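PDB 7DDA: envelope protein from White spot syndrome virus, which probably helps the virus attach to host cells, its C-terminal domain carrying the sulphate-binding sites responsible for heparin binding. Local coordinates for residues A117-D122 / T128-A133; A39-G44 / F150-Q155; D29-T34 / A107-L112. One frame throughout, in Å; residues are numbered along the deposited sequence.

Interaction 1: residues A117-D122 / T128-A133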
loop_
_atom_site.group_PDB
_atom_site.type_symbol
_atom_site.label_atom_id
_atom_site.label_comp_id
_atom_site.label_asym_id
_atom_site.label_seq_id
_atom_site.Cartn_x
_atom_site.Cartn_y
_atom_site.Cartn_z
ATOM N N ALA A 117 6.007 -4.132 0.992
ATOM C CA ALA A 117 7.017 -3.530 1.853
ATOM C C ALA A 117 7.545 -2.245 1.225
ATOM O O ALA A 117 7.600 -2.114 -0.001
ATOM C CB ALA A 117 8.171 -4.499 2.117
ATOM N N GLU A 118 7.932 -1.302 2.080
ATOM C CA GLU A 118 8.404 0.006 1.638
ATOM C C GLU A 118 9.342 0.596 2.685
ATOM O O GLU A 118 9.184 0.363 3.887
ATOM C CB GLU A 118 7.213 0.931 1.306
ATOM C CG GLU A 118 6.111 1.130 2.394
ATOM C CD GLU A 118 6.253 2.336 3.309
ATOM O OE1 GLU A 118 7.014 3.249 2.972
ATOM O OE2 GLU A 118 5.505 2.420 4.312
ATOM N N ILE A 119 10.365 1.304 2.206
ATOM C CA ILE A 119 11.325 1.969 3.079
ATOM C C ILE A 119 10.734 3.289 3.569
ATOM O O ILE A 119 10.257 4.107 2.780
ATOM C CB ILE A 119 12.652 2.198 2.344
ATOM C CG1 ILE A 119 13.188 0.884 1.785
ATOM C CG2 ILE A 119 13.677 2.871 3.268
ATOM C CD1 ILE A 119 13.948 0.082 2.778
ATOM N N GLU A 120 10.768 3.499 4.871
ATOM C CA GLU A 120 10.299 4.729 5.486
ATOM C C GLU A 120 11.509 5.492 5.990
ATOM O O GLU A 120 12.234 5.016 6.864
ATOM C CB GLU A 120 9.332 4.444 6.625
ATOM C CG GLU A 120 8.533 5.618 7.041
ATOM C CD GLU A 120 7.698 5.306 8.242
ATOM O OE1 GLU A 120 6.530 4.904 8.060
ATOM O OE2 GLU A 120 8.227 5.438 9.370
ATOM N N SER A 121 11.702 6.677 5.452
ATOM C CA SER A 121 12.949 7.404 5.545
ATOM C C SER A 121 12.629 8.888 5.564
ATOM O O SER A 121 11.632 9.332 4.984
ATOM C CB SER A 121 13.858 7.068 4.362
ATOM O OG SER A 121 14.945 7.968 4.297
ATOM N N ASP A 122 13.481 9.650 6.234
ATOM C CA ASP A 122 13.283 11.086 6.261
ATOM C C ASP A 122 13.991 11.789 5.110
ATOM O O ASP A 122 13.773 12.982 4.898
ATOM C CB ASP A 122 13.700 11.626 7.633
ATOM C CG ASP A 122 15.172 11.679 7.820
ATOM O OD1 ASP A 122 15.903 11.070 7.021
ATOM O OD2 ASP A 122 15.611 12.281 8.817
ATOM N N THR A 128 15.344 3.326 -2.866
ATOM C CA THR A 128 14.448 2.620 -1.954
ATOM C C THR A 128 13.749 1.439 -2.615
ATOM O O THR A 128 12.802 0.899 -2.042
ATOM C CB THR A 128 13.398 3.559 -1.332
ATOM O OG1 THR A 128 12.690 4.263 -2.355
ATOM C CG2 THR A 128 14.041 4.554 -0.375
ATOM N N ASN A 129 14.194 1.022 -3.795
ATOM C CA ASN A 129 13.767 -0.254 -4.348
ATOM C C ASN A 129 13.986 -1.389 -3.345
ATOM O O ASN A 129 14.987 -1.427 -2.624
ATOM C CB ASN A 129 14.537 -0.546 -5.630
ATOM C CG ASN A 129 14.082 0.310 -6.793
ATOM O OD1 ASN A 129 13.032 0.940 -6.739
ATOM N ND2 ASN A 129 14.869 0.322 -7.862
ATOM N N ILE A 130 13.040 -2.317 -3.305
ATOM C CA ILE A 130 13.121 -3.506 -2.474
ATOM C C ILE A 130 13.045 -4.722 -3.378
ATOM O O ILE A 130 12.108 -4.855 -4.168
ATOM C CB ILE A 130 11.984 -3.540 -1.444
ATOM C CG1 ILE A 130 12.047 -2.288 -0.574
ATOM C CG2 ILE A 130 12.072 -4.825 -0.625
ATOM C CD1 ILE A 130 10.949 -2.191 0.385
ATOM N N GLY A 131 14.026 -5.617 -3.259
ATOM C CA GLY A 131 13.984 -6.883 -3.968
ATOM C C GLY A 131 13.329 -7.940 -3.100
ATOM O O GLY A 131 13.652 -8.074 -1.916
ATOM N N VAL A 132 12.394 -8.679 -3.691
ATOM C CA VAL A 132 11.720 -9.779 -3.005
ATOM C C VAL A 132 12.570 -11.032 -3.128
ATOM O O VAL A 132 13.069 -11.351 -4.211
ATOM C CB VAL A 132 10.314 -10.008 -3.586
ATOM C CG1 VAL A 132 9.561 -11.082 -2.783
ATOM C CG2 VAL A 132 9.529 -8.712 -3.582
ATOM N N ALA A 133 12.750 -11.738 -2.017
ATOM C CA ALA A 133 13.503 -12.989 -2.026
ATOM C C ALA A 133 12.574 -14.116 -1.598
ATOM O O ALA A 133 11.670 -14.485 -2.353
ATOM C CB ALA A 133 14.738 -12.902 -1.121
#
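I130, I119 and T128 account for most of this contact, in which the end of strand 110-120 and the chain just after it lie over the segment leading into strand 131-135. I130 buries the most surface. Its CG1 stands opposite the carbonyl carbon (chi1 -58°) and the chain then runs straight out (chi2 176°), which carries CD1 up to the backbone of the other segment. There I130 CD1 lies 3.4 Å from the carbonyl O of A117, and it also packs on A117 CB. Both branches of I119 reach T128: CG2 meets its methyl, while CG1 faces its carbonyl O at 3.8 Å and also touches I130 CD1. At the root of these branches, I119 CB is 3.9 Å from T128 CG2.

T128 has two roles: its methyl packs on I119, and its OG1 is hydrogen-bonded to N129 of the third subunit. N129 repeats this exchange with T128 of the second subunit, so the segment is woven into the trimer interface. Within the chain, F150 and L161 also pack on I130. No hydrogen bond joins the two segments; they meet by van der Waals packing of aliphatic groups on each other and on backbone carbonyls, with directional bonding supplied by neighbouring strands and subunits.

Interaction 2: residues A39-G44 / F150-Q155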
loop_
_atom_site.group_PDB
_atom_site.type_symbol
_atom_site.label_atom_id
_atom_site.label_comp_id
_atom_site.label_asym_id
_atom_site.label_seq_id
_atom_site.Cartn_x
_atom_site.Cartn_y
_atom_site.Cartn_z
ATOM N N ALA A 39 10.230 -2.377 11.040
ATOM C CA ALA A 39 11.505 -2.982 11.397
ATOM C C ALA A 39 12.652 -2.041 11.042
ATOM O O ALA A 39 12.542 -1.217 10.133
ATOM C CB ALA A 39 11.704 -4.323 10.685
ATOM N N ASP A 40 13.768 -2.185 11.745
ATOM C CA ASP A 40 14.888 -1.274 11.553
ATOM C C ASP A 40 15.766 -1.713 10.381
ATOM O O ASP A 40 16.123 -2.888 10.272
ATOM C CB ASP A 40 15.718 -1.193 12.826
ATOM C CG ASP A 40 16.804 -0.169 12.720
ATOM O OD1 ASP A 40 16.509 1.024 12.948
ATOM O OD2 ASP A 40 17.940 -0.563 12.361
ATOM N N CYS A 41 16.136 -0.765 9.514
ATOM C CA CYS A 41 16.873 -1.136 8.305
ATOM C C CYS A 41 18.299 -1.583 8.582
ATOM O O CYS A 41 18.897 -2.244 7.731
ATOM C CB CYS A 41 16.918 0.019 7.308
ATOM S SG CYS A 41 15.424 0.256 6.358
ATOM N N GLU A 42 18.867 -1.225 9.728
ATOM C CA GLU A 42 20.252 -1.557 10.027
ATOM C C GLU A 42 20.386 -2.850 10.820
ATOM O O GLU A 42 21.218 -3.694 10.485
ATOM C CB GLU A 42 20.915 -0.401 10.790
ATOM C CG GLU A 42 22.418 -0.556 11.040
ATOM C CD GLU A 42 23.138 -1.337 9.932
ATOM O OE1 GLU A 42 23.113 -0.883 8.762
ATOM O OE2 GLU A 42 23.754 -2.388 10.244
ATOM N N THR A 43 19.581 -3.041 11.853
ATOM C CA THR A 43 19.669 -4.257 12.642
ATOM C C THR A 43 18.679 -5.326 12.204
ATOM O O THR A 43 18.888 -6.508 12.504
ATOM C CB THR A 43 19.440 -3.921 14.116
ATOM O OG1 THR A 43 18.087 -3.474 14.309
ATOM C CG2 THR A 43 20.410 -2.816 14.544
ATOM N N GLY A 44 17.615 -4.943 11.495
ATOM C CA GLY A 44 16.515 -5.831 11.217
ATOM C C GLY A 44 15.495 -5.952 12.327
ATOM O O GLY A 44 14.437 -6.545 12.100
ATOM N N PHE A 150 13.664 -9.752 2.171
ATOM C CA PHE A 150 13.763 -8.508 1.432
ATOM C C PHE A 150 15.224 -8.157 1.216
ATOM O O PHE A 150 16.027 -8.230 2.151
ATOM C CB PHE A 150 13.017 -7.413 2.177
ATOM C CG PHE A 150 11.592 -7.777 2.468
ATOM C CD1 PHE A 150 10.610 -7.615 1.496
ATOM C CD2 PHE A 150 11.241 -8.339 3.686
ATOM C CE1 PHE A 150 9.297 -7.968 1.748
ATOM C CE2 PHE A 150 9.923 -8.701 3.951
ATOM C CZ PHE A 150 8.951 -8.511 2.984
ATOM N N LEU A 151 15.573 -7.822 -0.022
ATOM C CA LEU A 151 16.881 -7.262 -0.341
ATOM C C LEU A 151 16.723 -5.754 -0.403
ATOM O O LEU A 151 15.958 -5.246 -1.230
ATOM C CB LEU A 151 17.393 -7.784 -1.680
ATOM C CG LEU A 151 18.794 -7.371 -2.141
ATOM C CD1 LEU A 151 19.904 -7.719 -1.141
ATOM C CD2 LEU A 151 19.069 -7.969 -3.509
ATOM N N ILE A 152 17.400 -5.035 0.478
ATOM C CA ILE A 152 17.266 -3.578 0.429
ATOM C C ILE A 152 18.630 -2.936 0.180
ATOM O O ILE A 152 19.668 -3.514 0.542
ATOM C CB ILE A 152 16.612 -3.005 1.705
ATOM C CG1 ILE A 152 17.554 -3.099 2.897
ATOM C CG2 ILE A 152 15.284 -3.686 2.004
ATOM C CD1 ILE A 152 17.095 -2.292 4.089
ATOM N N PRO A 153 18.680 -1.770 -0.465
ATOM C CA PRO A 153 19.924 -1.001 -0.484
ATOM C C PRO A 153 20.230 -0.495 0.911
ATOM O O PRO A 153 19.321 -0.260 1.713
ATOM C CB PRO A 153 19.619 0.159 -1.439
ATOM C CG PRO A 153 18.327 -0.198 -2.115
ATOM C CD PRO A 153 17.590 -1.073 -1.160
ATOM N N LYS A 154 21.526 -0.359 1.207
ATOM C CA LYS A 154 21.954 0.325 2.420
ATOM C C LYS A 154 21.252 1.668 2.539
ATOM O O LYS A 154 21.198 2.436 1.580
ATOM C CB LYS A 154 23.468 0.524 2.401
ATOM C CG LYS A 154 24.047 1.215 3.626
ATOM C CD LYS A 154 25.517 1.585 3.361
ATOM C CE LYS A 154 25.694 2.196 1.955
ATOM N NZ LYS A 154 27.071 2.101 1.353
ATOM N N GLN A 155 20.719 1.943 3.716
ATOM C CA GLN A 155 19.962 3.155 3.964
ATOM C C GLN A 155 20.686 4.098 4.919
ATOM O O GLN A 155 21.574 3.685 5.672
ATOM C CB GLN A 155 18.581 2.802 4.537
ATOM C CG GLN A 155 17.796 1.907 3.620
ATOM C CD GLN A 155 17.367 2.638 2.385
ATOM O OE1 GLN A 155 17.036 3.826 2.434
ATOM N NE2 GLN A 155 17.411 1.950 1.252
#
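C41 and Q155 face each other with their CA atoms 6.8 Å apart, each just past the end of a strand, and no hydrogen bond links the two backbones. Side chains bridge them instead. The thiol of C41 is the common point: SG lies 3.8 Å from I152 CD1 and 4.0 Å from Q155 CG, so the sulfur meets the methyl tip of one residue and the aliphatic stem of the other. I152 reaches it because CG1 sits between the backbone N and the carbonyl carbon (chi1 71°) and the chain then extends to CD1.

Each segment is shaped by its own polar bonds. The carboxylate of D40 folds over the turn that follows, an Asx turn: OD2 accepts from E42 N at 2.9 Å, approached from above the carboxylate plane, and from T43 N at 3.0 Å through its anti lone pair, the latter bond nearly straight (164°). A backbone bond from G44 N to D40 O at 2.8 Å closes the same turn, and D40 OD1 forms a salt bridge with K160. Across the contact, Q155 bends back at chi2, so that its NE2 donates to P153 O at 3.0 Å, from above that carbonyl's plane; the same NE2 also bonds to N127 O. The polar end of Q155 is thereby turned from C41, and its CG does the packing.

The contact lies at one end of the β-sandwich, where C41, leaving strand 30-40, meets strand 145-153 of the opposing sheet. I119 of strand 110-120 packs on both C41 and Q155, and L98 and K96 of strand 95-104 touch I152 from within its own sheet.

Interaction 3: residues D29-T34 / A107-L112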
loop_
_atom_site.group_PDB
_atom_site.type_symbol
_atom_site.label_atom_id
_atom_site.label_comp_id
_atom_site.label_asym_id
_atom_site.label_seq_id
_atom_site.Cartn_x
_atom_site.Cartn_y
_atom_site.Cartn_z
ATOM N N ASP A 29 -16.035 -20.879 8.887
ATOM C CA ASP A 29 -15.668 -19.488 9.135
ATOM C C ASP A 29 -14.456 -19.051 8.311
ATOM O O ASP A 29 -13.564 -19.844 8.003
ATOM C CB ASP A 29 -15.401 -19.300 10.632
ATOM C CG ASP A 29 -14.987 -17.887 10.986
ATOM O OD1 ASP A 29 -15.854 -16.982 10.995
ATOM O OD2 ASP A 29 -13.793 -17.690 11.290
ATOM N N SER A 30 -14.438 -17.760 7.956
ATOM C CA SER A 30 -13.381 -17.153 7.152
ATOM C C SER A 30 -13.035 -15.775 7.706
ATOM O O SER A 30 -13.922 -15.031 8.134
ATOM C CB SER A 30 -13.802 -17.045 5.680
ATOM O OG SER A 30 -12.811 -16.372 4.923
ATOM N N LYS A 31 -11.747 -15.431 7.702
ATOM C CA LYS A 31 -11.273 -14.205 8.335
ATOM C C LYS A 31 -10.109 -13.614 7.544
ATOM O O LYS A 31 -9.342 -14.335 6.893
ATOM C CB LYS A 31 -10.822 -14.455 9.786
ATOM C CG LYS A 31 -11.887 -15.015 10.704
ATOM C CD LYS A 31 -12.399 -13.974 11.680
ATOM C CE LYS A 31 -12.991 -14.641 12.911
ATOM N NZ LYS A 31 -13.948 -13.753 13.611
ATOM N N THR A 32 -9.989 -12.287 7.605
ATOM C CA THR A 32 -8.851 -11.581 7.038
ATOM C C THR A 32 -8.329 -10.547 8.032
ATOM O O THR A 32 -9.079 -10.001 8.849
ATOM C CB THR A 32 -9.170 -10.882 5.700
ATOM O OG1 THR A 32 -10.263 -9.972 5.871
ATOM C CG2 THR A 32 -9.501 -11.866 4.595
ATOM N N ALA A 33 -7.019 -10.303 7.966
ATOM C CA ALA A 33 -6.374 -9.299 8.798
ATOM C C ALA A 33 -5.217 -8.677 8.028
ATOM O O ALA A 33 -4.612 -9.309 7.152
ATOM C CB ALA A 33 -5.874 -9.883 10.122
ATOM N N THR A 34 -4.928 -7.426 8.361
ATOM C CA THR A 34 -3.774 -6.696 7.861
ATOM C C THR A 34 -2.892 -6.355 9.050
ATOM O O THR A 34 -3.371 -5.771 10.028
ATOM C CB THR A 34 -4.196 -5.408 7.136
ATOM O OG1 THR A 34 -5.039 -5.740 6.028
ATOM C CG2 THR A 34 -2.976 -4.623 6.656
ATOM N N ALA A 107 -5.685 -21.657 16.130
ATOM C CA ALA A 107 -6.144 -23.038 16.198
ATOM C C ALA A 107 -7.312 -23.245 15.240
ATOM O O ALA A 107 -8.276 -22.477 15.243
ATOM C CB ALA A 107 -6.540 -23.392 17.626
ATOM N N GLY A 108 -7.193 -24.259 14.385
ATOM C CA GLY A 108 -8.204 -24.580 13.409
ATOM C C GLY A 108 -7.977 -24.006 12.025
ATOM O O GLY A 108 -8.517 -24.549 11.051
ATOM N N TYR A 109 -7.186 -22.940 11.896
ATOM C CA TYR A 109 -7.158 -22.160 10.664
ATOM C C TYR A 109 -5.969 -22.490 9.769
ATOM O O TYR A 109 -4.866 -22.777 10.241
ATOM C CB TYR A 109 -7.153 -20.667 10.972
ATOM C CG TYR A 109 -8.495 -20.133 11.415
ATOM C CD1 TYR A 109 -8.933 -20.284 12.727
ATOM C CD2 TYR A 109 -9.330 -19.476 10.512
ATOM C CE1 TYR A 109 -10.167 -19.786 13.127
ATOM C CE2 TYR A 109 -10.558 -18.972 10.905
ATOM C CZ TYR A 109 -10.972 -19.129 12.208
ATOM O OH TYR A 109 -12.193 -18.626 12.582
ATOM N N THR A 110 -6.223 -22.456 8.467
ATOM C CA THR A 110 -5.210 -22.424 7.428
ATOM C C THR A 110 -5.181 -21.008 6.869
ATOM O O THR A 110 -6.222 -20.345 6.813
ATOM C CB THR A 110 -5.538 -23.438 6.327
ATOM O OG1 THR A 110 -5.683 -24.735 6.918
ATOM C CG2 THR A 110 -4.439 -23.489 5.257
ATOM N N CYS A 111 -3.995 -20.525 6.479
ATOM C CA CYS A 111 -3.868 -19.133 6.071
ATOM C C CYS A 111 -3.091 -18.987 4.774
ATOM O O CYS A 111 -2.205 -19.785 4.450
ATOM C CB CYS A 111 -3.193 -18.276 7.142
ATOM S SG CYS A 111 -4.113 -18.118 8.685
ATOM N N LEU A 112 -3.450 -17.943 4.035
ATOM C CA LEU A 112 -2.623 -17.379 2.984
ATOM C C LEU A 112 -2.082 -16.024 3.442
ATOM O O LEU A 112 -2.697 -15.330 4.263
ATOM C CB LEU A 112 -3.419 -17.238 1.690
ATOM C CG LEU A 112 -3.748 -18.523 0.932
ATOM C CD1 LEU A 112 -4.646 -18.185 -0.234
ATOM C CD2 LEU A 112 -2.489 -19.250 0.433
#
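Y109 meets D29 and K31 with the outer part of its ring at one end of the β-sandwich, where the starts of strands 30-40 and 110-120 flank strand 160-170 in the same antiparallel sheet. From CB, the tyrosine leaves with CG opposite its carbonyl carbon (chi1 -75°), the rotation that carries the ring to D29 and K31. C169 of strand 160-170 and T171 just after it also pack on the tyrosine, and K106 makes a cation-pi interaction with the ring. Further out, Y109 CE2 comes to 4.2 Å from K31 CG.

What CZ and the hydroxyl meet is less certain, because D29 is poorly ordered. Its OD2 is modelled near the ring edge, too close to Y109 OH for the details of this pairing to be trusted. The approach of K31 does not depend on that pair. This lysine bends at chi2 (-106°), bringing its aliphatic stem across the hydroxyl end of the tyrosine.

Nearby, C111 forms a disulfide with C169, covalently tying strand 110-120 to the strand between the two segments. At the tip of the tyrosine, K31 CG and K31 CE each lie 4.1 Å from Y109 OH.

The three contacts mark the two ends of a sandwich of two four-stranded antiparallel sheets. Interactions 1 and 2 are neighbours, their centres about 8 Å apart, and they meet through strands 131-135 and 145-153, adjacent in one sheet. Interaction 3 lies on the other side of the chain's centre, its centre about 27 Å from that of interaction 1 and 29 Å from that of interaction 2. Strand 110-120 links it to interaction 1 and strand 30-40 to interaction 2. Along the chain, both segments of interaction 3 precede those of interaction 1. Interactions 2 and 3 interleave, each joining segments far apart in sequence, while interaction 1, a local contact, falls within the span of interaction 2.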